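Local coordinates for ThiJ/PfpI family protein (Pseudomonas syringae pv. tomato, PDB 3EWN) that is of unknown function but belongs to the DJ-1/PfpI family and has the class I glutamine amidotransferase-like fold of that clan, at residues 23-28 against 53-58; 85-90 against 117-122; 81-86 against 110-115; 59-64 against 75-80. All coordinates share one frame; numbering follows the deposited sequence.

Contact 1. Residues 23-28 against 53-58; sequences DEQIAM and KIYIVA
Tyr55 reaches back across the strands to Gln25. Its hydroxyl donates a short bond to the side-chain carbonyl, 2.6 Å from Tyr55 OH to Gln25 OE1. The acceptor lies at the ring edge, in the ring plane, while the amide plane is turned 45° from the ring. Gln25 can meet the ring because its chain bends at chi2 (-61°), which folds OE1 over toward the neighbouring strand. On its other side NE2 makes a weak bond to the backbone O of Asp23, so both ends of the amide have a partner.

The backbones form a regular parallel ladder. Lys53 N bonds to Glu24 O, and Ile26 N bonds to Lys53 O at 2.9 Å. Tyr55 N to Ile26 O and Met28 N to Tyr55 O are both 2.7 Å. Val57 N closes the series on Met28 O and approaches from above the carbonyl plane, with a more bent N-H...O angle of 150°.

Packing follows on both faces. The aliphatic chain of Lys53 runs alongside Gln25, with Lys53 CD 3.8 Å from Gln25 NE2. Ala27 CB meets Val57 CG2 on that same face. On the other face the selenium of Met28 lies 3.8 Å from Ile54 CG2, and helix 36-46 covers Met28 and Ile26. Strand 25-29, helix 36-46 and strand 53-58 make a beta-alpha-beta unit of the family's central sheet.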
loop_
_atom_site.group_PDB
_atom_site.type_symbol
_atom_site.label_atom_id
_atom_site.label_comp_id
_atom_site.label_asym_id
_atom_site.label_seq_id
_atom_site.Cartn_x
_atom_site.Cartn_y
_atom_site.Cartn_z
ATOM N N ASP A 23 -10.054 -10.650 18.518
ATOM C CA ASP A 23 -10.845 -9.502 18.946
ATOM C C ASP A 23 -9.962 -8.278 19.165
ATOM O O ASP A 23 -10.235 -7.449 20.035
ATOM C CB ASP A 23 -11.586 -9.844 20.239
ATOM C CG ASP A 23 -10.648 -10.017 21.420
ATOM O OD1 ASP A 23 -9.557 -10.599 21.241
ATOM O OD2 ASP A 23 -11.007 -9.579 22.532
ATOM N N GLU A 24 -8.909 -8.162 18.361
ATOM C CA GLU A 24 -7.984 -7.044 18.486
ATOM C C GLU A 24 -8.620 -5.686 18.207
ATOM O O GLU A 24 -9.499 -5.554 17.354
ATOM C CB GLU A 24 -6.786 -7.228 17.543
ATOM C CG GLU A 24 -5.951 -8.473 17.815
ATOM C CD GLU A 24 -6.396 -9.681 17.007
ATOM O OE1 GLU A 24 -7.493 -9.649 16.408
ATOM O OE2 GLU A 24 -5.640 -10.674 16.976
ATOM N N GLN A 25 -8.161 -4.680 18.943
ATOM C CA GLN A 25 -8.619 -3.304 18.784
ATOM C C GLN A 25 -7.382 -2.597 18.252
ATOM O O GLN A 25 -6.402 -2.438 18.974
ATOM C CB GLN A 25 -9.017 -2.708 20.134
ATOM C CG GLN A 25 -10.151 -3.446 20.825
ATOM C CD GLN A 25 -11.422 -3.445 20.006
ATOM O OE1 GLN A 25 -11.868 -2.400 19.534
ATOM N NE2 GLN A 25 -12.021 -4.623 19.837
ATOM N N ILE A 26 -7.439 -2.166 16.999
ATOM C CA ILE A 26 -6.295 -1.538 16.351
ATOM C C ILE A 26 -6.570 -0.105 15.921
ATOM O O ILE A 26 -7.455 0.142 15.101
ATOM C CB ILE A 26 -5.883 -2.377 15.113
ATOM C CG1 ILE A 26 -5.529 -3.799 15.559
ATOM C CG2 ILE A 26 -4.718 -1.728 14.388
ATOM C CD1 ILE A 26 -5.428 -4.810 14.428
ATOM N N ALA A 27 -5.810 0.837 16.473
ATOM C CA ALA A 27 -5.980 2.242 16.121
ATOM C C ALA A 27 -4.829 2.710 15.236
ATOM O O ALA A 27 -3.662 2.610 15.616
ATOM C CB ALA A 27 -6.050 3.101 17.385
HETATM N N MSE A 28 -5.170 3.228 14.059
HETATM C CA MSE A 28 -4.175 3.713 13.113
HETATM C C MSE A 28 -4.363 5.209 12.889
HETATM O O MSE A 28 -5.378 5.648 12.358
HETATM C CB MSE A 28 -4.308 2.950 11.793
HETATM C CG MSE A 28 -4.256 1.424 11.974
HETATM SE SE MSE A 28 -4.367 0.396 10.348
HETATM C CE MSE A 28 -2.529 0.430 9.835
ATOM N N LYS A 53 -11.050 -5.151 14.990
ATOM C CA LYS A 53 -11.685 -3.879 14.683
ATOM C C LYS A 53 -10.588 -2.848 14.471
ATOM O O LYS A 53 -9.763 -2.617 15.351
ATOM C CB LYS A 53 -12.595 -3.447 15.834
ATOM C CG LYS A 53 -13.761 -4.396 16.063
ATOM C CD LYS A 53 -14.657 -3.913 17.183
ATOM C CE LYS A 53 -15.833 -4.859 17.383
ATOM N NZ LYS A 53 -16.783 -4.336 18.402
ATOM N N ILE A 54 -10.570 -2.244 13.288
ATOM C CA ILE A 54 -9.565 -1.235 12.967
ATOM C C ILE A 54 -10.180 0.160 12.994
ATOM O O ILE A 54 -11.238 0.392 12.404
ATOM C CB ILE A 54 -8.963 -1.470 11.565
ATOM C CG1 ILE A 54 -8.269 -2.831 11.515
ATOM C CG2 ILE A 54 -7.964 -0.362 11.233
ATOM C CD1 ILE A 54 -7.795 -3.226 10.128
ATOM N N TYR A 55 -9.520 1.082 13.682
ATOM C CA TYR A 55 -9.994 2.457 13.771
ATOM C C TYR A 55 -9.013 3.381 13.054
ATOM O O TYR A 55 -7.817 3.358 13.340
ATOM C CB TYR A 55 -10.104 2.876 15.238
ATOM C CG TYR A 55 -10.968 1.957 16.071
ATOM C CD1 TYR A 55 -12.350 2.119 16.116
ATOM C CD2 TYR A 55 -10.404 0.902 16.786
ATOM C CE1 TYR A 55 -13.156 1.250 16.857
ATOM C CE2 TYR A 55 -11.201 0.025 17.529
ATOM C CZ TYR A 55 -12.574 0.207 17.558
ATOM O OH TYR A 55 -13.367 -0.655 18.283
ATOM N N ILE A 56 -9.519 4.170 12.108
ATOM C CA ILE A 56 -8.691 5.126 11.376
ATOM C C ILE A 56 -8.913 6.426 12.144
ATOM O O ILE A 56 -9.919 7.106 11.959
ATOM C CB ILE A 56 -9.167 5.255 9.916
ATOM C CG1 ILE A 56 -9.212 3.867 9.268
ATOM C CG2 ILE A 56 -8.228 6.161 9.129
ATOM C CD1 ILE A 56 -7.875 3.112 9.299
ATOM N N VAL A 57 -7.961 6.750 13.018
ATOM C CA VAL A 57 -8.064 7.908 13.900
ATOM C C VAL A 57 -7.386 9.192 13.450
ATOM O O VAL A 57 -6.235 9.182 13.019
ATOM C CB VAL A 57 -7.505 7.555 15.291
ATOM C CG1 VAL A 57 -7.841 8.650 16.286
ATOM C CG2 VAL A 57 -8.061 6.220 15.745
ATOM N N ALA A 58 -8.105 10.301 13.592
ATOM C CA ALA A 58 -7.582 11.614 13.226
ATOM C C ALA A 58 -8.113 12.675 14.181
ATOM O O ALA A 58 -9.001 12.403 14.990
ATOM C CB ALA A 58 -7.979 11.954 11.797
#

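Contact 2. Residues 85-90 against 117-122; sequences LTVLFA and AKYITS
Ala117 opens the pairing with 85-90 ahead of the strand. Its CB packs 4.0 Å from Leu88 CB, and its CA-H points at Leu85 O. Lys118 N bonds to that same Leu85 O, while Lys118 CB lies close beside Thr86 O. The rest of the lysine chain is extended and leads away.

Tyr119 begins the parallel ladder. Its N bonds to Thr86 O at 2.9 Å, with a bent N-H...O angle of 131°. Tyr119 CD2 and Val87 CG2 touch at 4.1 Å, and the phenol OH bonds to Glu188 of helix 177-189. Tyr119 O in turn takes the N-H of Leu88.

Thr121 carries two bonds to one acceptor. Its N lies 2.8 Å from Leu88 O, nearly in line with the C=O. Its hydroxyl also donates to that oxygen, 2.9 Å from Thr121 OG1 to Leu88 O, but tilted from the carbonyl plane. A chi1 of 68° sets OG1 between the backbone N and carbonyl carbon, facing strand 87-90. There OG1 also lies at the edge of the Phe89 ring, in its plane, 3.5 Å from Phe89 CD1. Thr121 O accepts from Ala90 N. Ser122 CB ends the run, 3.2 Å from Ala90 O.

Strands 25-29 and 169-172 flank this pair in the sheet. Helix 177-189 packs on Val87, Tyr119 and Thr121. Helix 104-114 covers Leu88 and Ala90, and helix 126-132 covers Ile120 and Ser122.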
loop_
_atom_site.group_PDB
_atom_site.type_symbol
_atom_site.label_atom_id
_atom_site.label_comp_id
_atom_site.label_asym_id
_atom_site.label_seq_id
_atom_site.Cartn_x
_atom_site.Cartn_y
_atom_site.Cartn_z
ATOM N N LEU A 85 -6.241 -0.244 23.723
ATOM C CA LEU A 85 -6.024 -0.835 22.406
ATOM C C LEU A 85 -5.055 -2.007 22.394
ATOM O O LEU A 85 -4.198 -2.130 23.268
ATOM C CB LEU A 85 -5.479 0.236 21.461
ATOM C CG LEU A 85 -6.319 1.502 21.287
ATOM C CD1 LEU A 85 -5.448 2.625 20.733
ATOM C CD2 LEU A 85 -7.493 1.212 20.369
ATOM N N THR A 86 -5.197 -2.866 21.387
ATOM C CA THR A 86 -4.288 -3.990 21.227
ATOM C C THR A 86 -3.070 -3.400 20.528
ATOM O O THR A 86 -1.924 -3.707 20.866
ATOM C CB THR A 86 -4.888 -5.078 20.320
ATOM O OG1 THR A 86 -6.161 -5.477 20.841
ATOM C CG2 THR A 86 -3.963 -6.285 20.252
ATOM N N VAL A 87 -3.334 -2.531 19.554
ATOM C CA VAL A 87 -2.268 -1.887 18.794
ATOM C C VAL A 87 -2.507 -0.407 18.519
ATOM O O VAL A 87 -3.599 -0.006 18.125
ATOM C CB VAL A 87 -2.063 -2.569 17.423
ATOM C CG1 VAL A 87 -0.942 -1.866 16.661
ATOM C CG2 VAL A 87 -1.742 -4.041 17.607
ATOM N N LEU A 88 -1.473 0.399 18.743
ATOM C CA LEU A 88 -1.524 1.832 18.454
ATOM C C LEU A 88 -0.508 1.948 17.329
ATOM O O LEU A 88 0.599 1.430 17.448
ATOM C CB LEU A 88 -1.073 2.663 19.658
ATOM C CG LEU A 88 -0.993 4.182 19.428
ATOM C CD1 LEU A 88 -2.358 4.740 19.004
ATOM C CD2 LEU A 88 -0.518 4.858 20.699
ATOM N N PHE A 89 -0.873 2.616 16.239
ATOM C CA PHE A 89 0.022 2.723 15.088
ATOM C C PHE A 89 0.079 4.116 14.481
ATOM O O PHE A 89 -0.935 4.799 14.394
ATOM C CB PHE A 89 -0.438 1.735 14.008
ATOM C CG PHE A 89 0.222 1.936 12.670
ATOM C CD1 PHE A 89 1.399 1.266 12.349
ATOM C CD2 PHE A 89 -0.333 2.799 11.730
ATOM C CE1 PHE A 89 2.011 1.450 11.109
ATOM C CE2 PHE A 89 0.271 2.993 10.489
ATOM C CZ PHE A 89 1.446 2.316 10.177
ATOM N N ALA A 90 1.272 4.520 14.041
ATOM C CA ALA A 90 1.441 5.820 13.399
ATOM C C ALA A 90 2.238 5.695 12.107
ATOM O O ALA A 90 3.319 5.101 12.092
ATOM C CB ALA A 90 2.143 6.794 14.335
ATOM N N ALA A 117 -1.721 0.732 25.508
ATOM C CA ALA A 117 -1.723 -0.149 24.343
ATOM C C ALA A 117 -0.817 -1.360 24.533
ATOM O O ALA A 117 0.283 -1.243 25.072
ATOM C CB ALA A 117 -1.297 0.634 23.095
ATOM N N LYS A 118 -1.280 -2.526 24.089
ATOM C CA LYS A 118 -0.489 -3.749 24.214
ATOM C C LYS A 118 0.756 -3.629 23.336
ATOM O O LYS A 118 1.849 -4.058 23.716
ATOM C CB LYS A 118 -1.323 -4.962 23.791
ATOM C CG LYS A 118 -0.672 -6.298 24.114
ATOM C CD LYS A 118 -1.581 -7.473 23.762
ATOM C CE LYS A 118 -0.907 -8.803 24.090
ATOM N NZ LYS A 118 -1.751 -9.982 23.740
ATOM N N TYR A 119 0.581 -3.037 22.160
ATOM C CA TYR A 119 1.682 -2.834 21.226
ATOM C C TYR A 119 1.684 -1.389 20.754
ATOM O O TYR A 119 0.634 -0.834 20.441
ATOM C CB TYR A 119 1.536 -3.747 20.010
ATOM C CG TYR A 119 1.607 -5.225 20.319
ATOM C CD1 TYR A 119 2.834 -5.867 20.498
ATOM C CD2 TYR A 119 0.443 -5.984 20.428
ATOM C CE1 TYR A 119 2.897 -7.231 20.776
ATOM C CE2 TYR A 119 0.495 -7.348 20.704
ATOM C CZ TYR A 119 1.723 -7.961 20.876
ATOM O OH TYR A 119 1.775 -9.308 21.146
ATOM N N ILE A 120 2.872 -0.792 20.718
ATOM C CA ILE A 120 3.062 0.582 20.262
ATOM C C ILE A 120 3.885 0.423 18.991
ATOM O O ILE A 120 5.014 -0.069 19.026
ATOM C CB ILE A 120 3.824 1.403 21.317
ATOM C CG1 ILE A 120 2.944 1.551 22.563
ATOM C CG2 ILE A 120 4.221 2.761 20.749
ATOM C CD1 ILE A 120 3.614 2.268 23.718
ATOM N N THR A 121 3.320 0.840 17.867
ATOM C CA THR A 121 3.990 0.644 16.591
ATOM C C THR A 121 3.960 1.840 15.656
ATOM O O THR A 121 3.198 2.783 15.846
ATOM C CB THR A 121 3.350 -0.536 15.847
ATOM O OG1 THR A 121 2.016 -0.177 15.465
ATOM C CG2 THR A 121 3.283 -1.769 16.749
ATOM N N SER A 122 4.793 1.771 14.625
ATOM C CA SER A 122 4.862 2.823 13.622
ATOM C C SER A 122 5.664 2.310 12.443
ATOM O O SER A 122 6.347 1.288 12.532
ATOM C CB SER A 122 5.540 4.080 14.183
ATOM O OG SER A 122 6.930 3.874 14.404
#

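Contact 3. Residues 81-86 against 110-115; sequences CPRDLT and MADRGA
Arg113 makes the two direct hydrogen bonds of this contact, both to backbone carbonyls of the 81-86 loop. Arg113 NH2 lies 2.9 Å from Cys81 O in a nearly straight bond of 173°. Arg113 NE lies 2.8 Å from Pro82 O, which it meets from above the carbonyl plane. Both oxygens sit at the edge of the guanidinium, near its plane. Arg113 CD also rests against the polar oxygens of Pro82 and Arg83. The chain bends at chi2 (-55°) and turns the group from the helix toward the loop.

Charge pairing comes next. Arg83 bends back at chi2 and chi3, and its NH1 reaches Asp112 OD1 at 3.3 Å, in a salt bridge. The two flat groups are 35° apart. Asp112 OD2 also pairs with Arg113 NH1 at 2.8 Å, and Arg116 binds this oxygen as well. Arg113 thus serves the loop carbonyls through NE and NH2 and Asp112 through NH1.

One water joins the backbones. It donates to Arg83 O and Arg113 O and accepts from Leu85 N, with 2.8 Å from the water O to Arg113 O.

Apolar contact is slight. Leu85 CD1 touches Arg113 CB at 4.1 Å.

The chemistry is a polar clasp between the end region of helix 104-114 and the loop leading into strand 87-90. Three arginines gather round Asp112. The carboxylate probably offsets their charge, and they probably keep it ionised.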
loop_
_atom_site.group_PDB
_atom_site.type_symbol
_atom_site.label_atom_id
_atom_site.label_comp_id
_atom_site.label_asym_id
_atom_site.label_seq_id
_atom_site.Cartn_x
_atom_site.Cartn_y
_atom_site.Cartn_z
ATOM N N CYS A 81 -11.926 7.289 19.803
ATOM C CA CYS A 81 -11.063 6.116 19.712
ATOM C C CYS A 81 -11.070 5.405 21.065
ATOM O O CYS A 81 -10.972 6.052 22.105
ATOM C CB CYS A 81 -9.632 6.534 19.369
ATOM S SG CYS A 81 -8.452 5.166 19.281
ATOM N N PRO A 82 -11.201 4.068 21.071
ATOM C CA PRO A 82 -11.208 3.322 22.336
ATOM C C PRO A 82 -10.018 3.680 23.230
ATOM O O PRO A 82 -8.941 4.024 22.736
ATOM C CB PRO A 82 -11.167 1.871 21.874
ATOM C CG PRO A 82 -11.992 1.910 20.623
ATOM C CD PRO A 82 -11.497 3.176 19.934
ATOM N N ARG A 83 -10.219 3.591 24.542
ATOM C CA ARG A 83 -9.174 3.905 25.514
ATOM C C ARG A 83 -8.079 2.844 25.594
ATOM O O ARG A 83 -6.897 3.173 25.688
ATOM C CB ARG A 83 -9.794 4.087 26.901
ATOM C CG ARG A 83 -10.657 5.330 27.049
ATOM C CD ARG A 83 -9.862 6.476 27.643
ATOM N NE ARG A 83 -9.346 6.132 28.967
ATOM C CZ ARG A 83 -8.491 6.881 29.656
ATOM N NH1 ARG A 83 -8.048 8.027 29.152
ATOM N NH2 ARG A 83 -8.074 6.481 30.851
ATOM N N ASP A 84 -8.477 1.575 25.582
ATOM C CA ASP A 84 -7.520 0.472 25.655
ATOM C C ASP A 84 -7.439 -0.220 24.299
ATOM O O ASP A 84 -8.436 -0.728 23.793
ATOM C CB ASP A 84 -7.942 -0.529 26.733
ATOM C CG ASP A 84 -8.071 0.108 28.105
ATOM O OD1 ASP A 84 -7.594 1.247 28.295
ATOM O OD2 ASP A 84 -8.646 -0.539 29.004
ATOM N N LEU A 85 -6.241 -0.244 23.723
ATOM C CA LEU A 85 -6.024 -0.835 22.406
ATOM C C LEU A 85 -5.055 -2.007 22.394
ATOM O O LEU A 85 -4.198 -2.130 23.268
ATOM C CB LEU A 85 -5.479 0.236 21.461
ATOM C CG LEU A 85 -6.319 1.502 21.287
ATOM C CD1 LEU A 85 -5.448 2.625 20.733
ATOM C CD2 LEU A 85 -7.493 1.212 20.369
ATOM N N THR A 86 -5.197 -2.866 21.387
ATOM C CA THR A 86 -4.288 -3.990 21.227
ATOM C C THR A 86 -3.070 -3.400 20.528
ATOM O O THR A 86 -1.924 -3.707 20.866
ATOM C CB THR A 86 -4.888 -5.078 20.320
ATOM O OG1 THR A 86 -6.161 -5.477 20.841
ATOM C CG2 THR A 86 -3.963 -6.285 20.252
HETATM N N MSE A 110 -1.668 10.298 21.531
HETATM C CA MSE A 110 -0.690 9.233 21.393
HETATM C C MSE A 110 -0.104 8.836 22.743
HETATM O O MSE A 110 0.071 7.652 23.022
HETATM C CB MSE A 110 0.427 9.656 20.429
HETATM C CG MSE A 110 -0.023 9.808 18.969
HETATM SE SE MSE A 110 -0.768 8.208 18.163
HETATM C CE MSE A 110 0.852 7.208 18.002
ATOM N N ALA A 111 0.189 9.825 23.580
ATOM C CA ALA A 111 0.749 9.554 24.898
ATOM C C ALA A 111 -0.236 8.786 25.773
ATOM O O ALA A 111 0.139 7.835 26.456
ATOM C CB ALA A 111 1.143 10.862 25.582
ATOM N N ASP A 112 -1.494 9.209 25.760
ATOM C CA ASP A 112 -2.518 8.549 26.564
ATOM C C ASP A 112 -2.750 7.108 26.122
ATOM O O ASP A 112 -2.615 6.174 26.912
ATOM C CB ASP A 112 -3.838 9.309 26.483
ATOM C CG ASP A 112 -4.946 8.616 27.245
ATOM O OD1 ASP A 112 -4.892 8.606 28.493
ATOM O OD2 ASP A 112 -5.860 8.066 26.598
ATOM N N ARG A 113 -3.103 6.926 24.856
ATOM C CA ARG A 113 -3.355 5.589 24.338
ATOM C C ARG A 113 -2.116 4.709 24.443
ATOM O O ARG A 113 -2.221 3.512 24.705
ATOM C CB ARG A 113 -3.824 5.669 22.886
ATOM C CG ARG A 113 -5.131 6.429 22.720
ATOM C CD ARG A 113 -6.228 5.839 23.610
ATOM N NE ARG A 113 -7.550 6.372 23.285
ATOM C CZ ARG A 113 -7.936 7.623 23.513
ATOM N NH1 ARG A 113 -7.105 8.489 24.079
ATOM N NH2 ARG A 113 -9.151 8.014 23.158
ATOM N N GLY A 114 -0.943 5.304 24.244
ATOM C CA GLY A 114 0.292 4.543 24.326
ATOM C C GLY A 114 0.578 4.002 25.718
ATOM O O GLY A 114 1.277 2.999 25.874
ATOM N N ALA A 115 0.036 4.658 26.739
ATOM C CA ALA A 115 0.252 4.219 28.114
ATOM C C ALA A 115 -0.459 2.903 28.421
ATOM O O ALA A 115 -0.107 2.217 29.380
ATOM C CB ALA A 115 -0.214 5.302 29.088
HETATM O O HOH W 1 -4.534 1.994 24.510
#

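Contact 4. Residues 59-64 against 75-80; sequences KSLDPV and TATFGT
Residues 59-61 and 75-78 run in nearly opposite directions, 155° apart end to end. Ser60 and Thr77 come closest, with 5.3 Å between their CA atoms. The two backbones are not bonded to each other as strands. Within 75-80 the chain turns after the short strand 76-77. Thr77 N bonds to Thr80 OG1 at 2.9 Å, and Thr80 N returns to Thr77 OG1 at 3.3 Å. The second bond makes an ST motif.

The Phe78 ring lies under Lys59. Lys59 CA sits over one face, 3.8 Å from the ring centroid and shifted toward the rim, in a CH-pi contact. Lys59 CB also touches Phe78 CE2 at 3.8 Å. With CG anti to the backbone N (chi1 -162°), the extended lysine chain passes beyond the ring to a salt bridge with Asp103. Phe78 also stacks on Phe109 of helix 104-114.

At the other end Leu61 crosses Thr77 at about a right angle, and Leu61 CG meets Thr77 CG2 at 3.8 Å. Leu61 CD2 also reaches Ala76 N at 3.5 Å.

The two segments thus meet mainly through apolar and CH-pi contact. The polar bonds serve other ends: the paired threonines hold the 75-80 turn, and Asp103 holds the tip of Lys59.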
loop_
_atom_site.group_PDB
_atom_site.type_symbol
_atom_site.label_atom_id
_atom_site.label_comp_id
_atom_site.label_asym_id
_atom_site.label_seq_id
_atom_site.Cartn_x
_atom_site.Cartn_y
_atom_site.Cartn_z
ATOM N N LYS A 59 -7.568 13.883 14.083
ATOM C CA LYS A 59 -7.987 14.992 14.939
ATOM C C LYS A 59 -9.485 15.252 14.766
ATOM O O LYS A 59 -10.174 15.651 15.707
ATOM C CB LYS A 59 -7.178 16.247 14.592
ATOM C CG LYS A 59 -7.198 17.342 15.650
ATOM C CD LYS A 59 -6.136 18.397 15.358
ATOM C CE LYS A 59 -6.079 19.444 16.460
ATOM N NZ LYS A 59 -4.988 20.434 16.245
ATOM N N SER A 60 -9.983 15.027 13.554
ATOM C CA SER A 60 -11.400 15.203 13.256
ATOM C C SER A 60 -11.782 14.179 12.195
ATOM O O SER A 60 -10.924 13.447 11.700
ATOM C CB SER A 60 -11.676 16.616 12.745
ATOM O OG SER A 60 -11.333 17.587 13.719
ATOM N N LEU A 61 -13.061 14.121 11.842
ATOM C CA LEU A 61 -13.500 13.155 10.844
ATOM C C LEU A 61 -13.387 13.655 9.409
ATOM O O LEU A 61 -13.720 12.935 8.471
ATOM C CB LEU A 61 -14.936 12.704 11.134
ATOM C CG LEU A 61 -15.137 11.892 12.421
ATOM C CD1 LEU A 61 -16.597 11.491 12.546
ATOM C CD2 LEU A 61 -14.255 10.646 12.405
ATOM N N ASP A 62 -12.919 14.886 9.228
ATOM C CA ASP A 62 -12.766 15.408 7.875
ATOM C C ASP A 62 -11.722 14.562 7.149
ATOM O O ASP A 62 -10.760 14.088 7.754
ATOM C CB ASP A 62 -12.304 16.870 7.895
ATOM C CG ASP A 62 -13.270 17.783 8.625
ATOM O OD1 ASP A 62 -14.470 17.775 8.288
ATOM O OD2 ASP A 62 -12.825 18.514 9.532
ATOM N N PRO A 63 -11.910 14.343 5.842
ATOM C CA PRO A 63 -10.958 13.547 5.063
ATOM C C PRO A 63 -9.566 14.175 5.115
ATOM O O PRO A 63 -9.439 15.396 5.128
ATOM C CB PRO A 63 -11.550 13.589 3.657
ATOM C CG PRO A 63 -13.023 13.674 3.920
ATOM C CD PRO A 63 -13.094 14.687 5.035
ATOM N N VAL A 64 -8.531 13.340 5.165
ATOM C CA VAL A 64 -7.158 13.832 5.197
ATOM C C VAL A 64 -6.507 13.467 3.868
ATOM O O VAL A 64 -6.668 12.350 3.379
ATOM C CB VAL A 64 -6.349 13.196 6.352
ATOM C CG1 VAL A 64 -6.926 13.642 7.689
ATOM C CG2 VAL A 64 -6.371 11.679 6.240
ATOM N N THR A 75 -12.378 7.277 10.721
ATOM C CA THR A 75 -13.571 6.635 11.271
ATOM C C THR A 75 -13.675 6.886 12.769
ATOM O O THR A 75 -14.629 6.453 13.419
ATOM C CB THR A 75 -13.580 5.115 11.021
ATOM O OG1 THR A 75 -12.406 4.523 11.587
ATOM C CG2 THR A 75 -13.643 4.823 9.528
ATOM N N ALA A 76 -12.691 7.595 13.310
ATOM C CA ALA A 76 -12.667 7.920 14.727
ATOM C C ALA A 76 -11.817 9.157 14.966
ATOM O O ALA A 76 -10.949 9.489 14.159
ATOM C CB ALA A 76 -12.109 6.743 15.527
ATOM N N THR A 77 -12.083 9.843 16.072
ATOM C CA THR A 77 -11.328 11.029 16.456
ATOM C C THR A 77 -10.603 10.662 17.740
ATOM O O THR A 77 -10.826 9.583 18.287
ATOM C CB THR A 77 -12.251 12.226 16.740
ATOM O OG1 THR A 77 -13.101 11.923 17.853
ATOM C CG2 THR A 77 -13.112 12.534 15.521
ATOM N N PHE A 78 -9.739 11.547 18.222
ATOM C CA PHE A 78 -9.005 11.276 19.450
ATOM C C PHE A 78 -9.982 11.053 20.599
ATOM O O PHE A 78 -9.639 10.434 21.607
ATOM C CB PHE A 78 -8.071 12.441 19.792
ATOM C CG PHE A 78 -7.085 12.769 18.708
ATOM C CD1 PHE A 78 -6.597 11.773 17.868
ATOM C CD2 PHE A 78 -6.629 14.072 18.541
ATOM C CE1 PHE A 78 -5.662 12.071 16.878
ATOM C CE2 PHE A 78 -5.693 14.381 17.554
ATOM C CZ PHE A 78 -5.211 13.379 16.720
ATOM N N GLY A 79 -11.202 11.556 20.435
ATOM C CA GLY A 79 -12.216 11.404 21.462
ATOM C C GLY A 79 -13.026 10.123 21.373
ATOM O O GLY A 79 -13.418 9.570 22.400
ATOM N N THR A 80 -13.288 9.640 20.161
ATOM C CA THR A 80 -14.076 8.421 20.006
ATOM C C THR A 80 -13.243 7.146 19.881
ATOM O O THR A 80 -13.788 6.042 19.851
ATOM C CB THR A 80 -15.034 8.520 18.795
ATOM O OG1 THR A 80 -14.282 8.704 17.590
ATOM C CG2 THR A 80 -15.997 9.694 18.978
#

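In the fold
Contacts 1, 2 and 4 share the central sheet, whose order begins 76-77, 53-58, 25-29, 87-90, 119-123 and goes on to 169-172 and 163-166. Contact 1 pairs the second and third of these strands, and contact 2 the fourth and fifth. Their centres are 9 Å apart, and Ala27 O to Phe89 N at 2.9 Å probably bonds across the gap. Along the chain contact 1 closes before contact 4 or contact 2 opens. Contact 4 lies at the outer end, about 17 Å from contact 2 between centres. Contact 3 shares Leu85 and Thr86 with contact 2 and ties helix 104-114 to the loop before strand 87-90. Together they build part of the alpha/beta core of this DJ-1/PfpI-type protein.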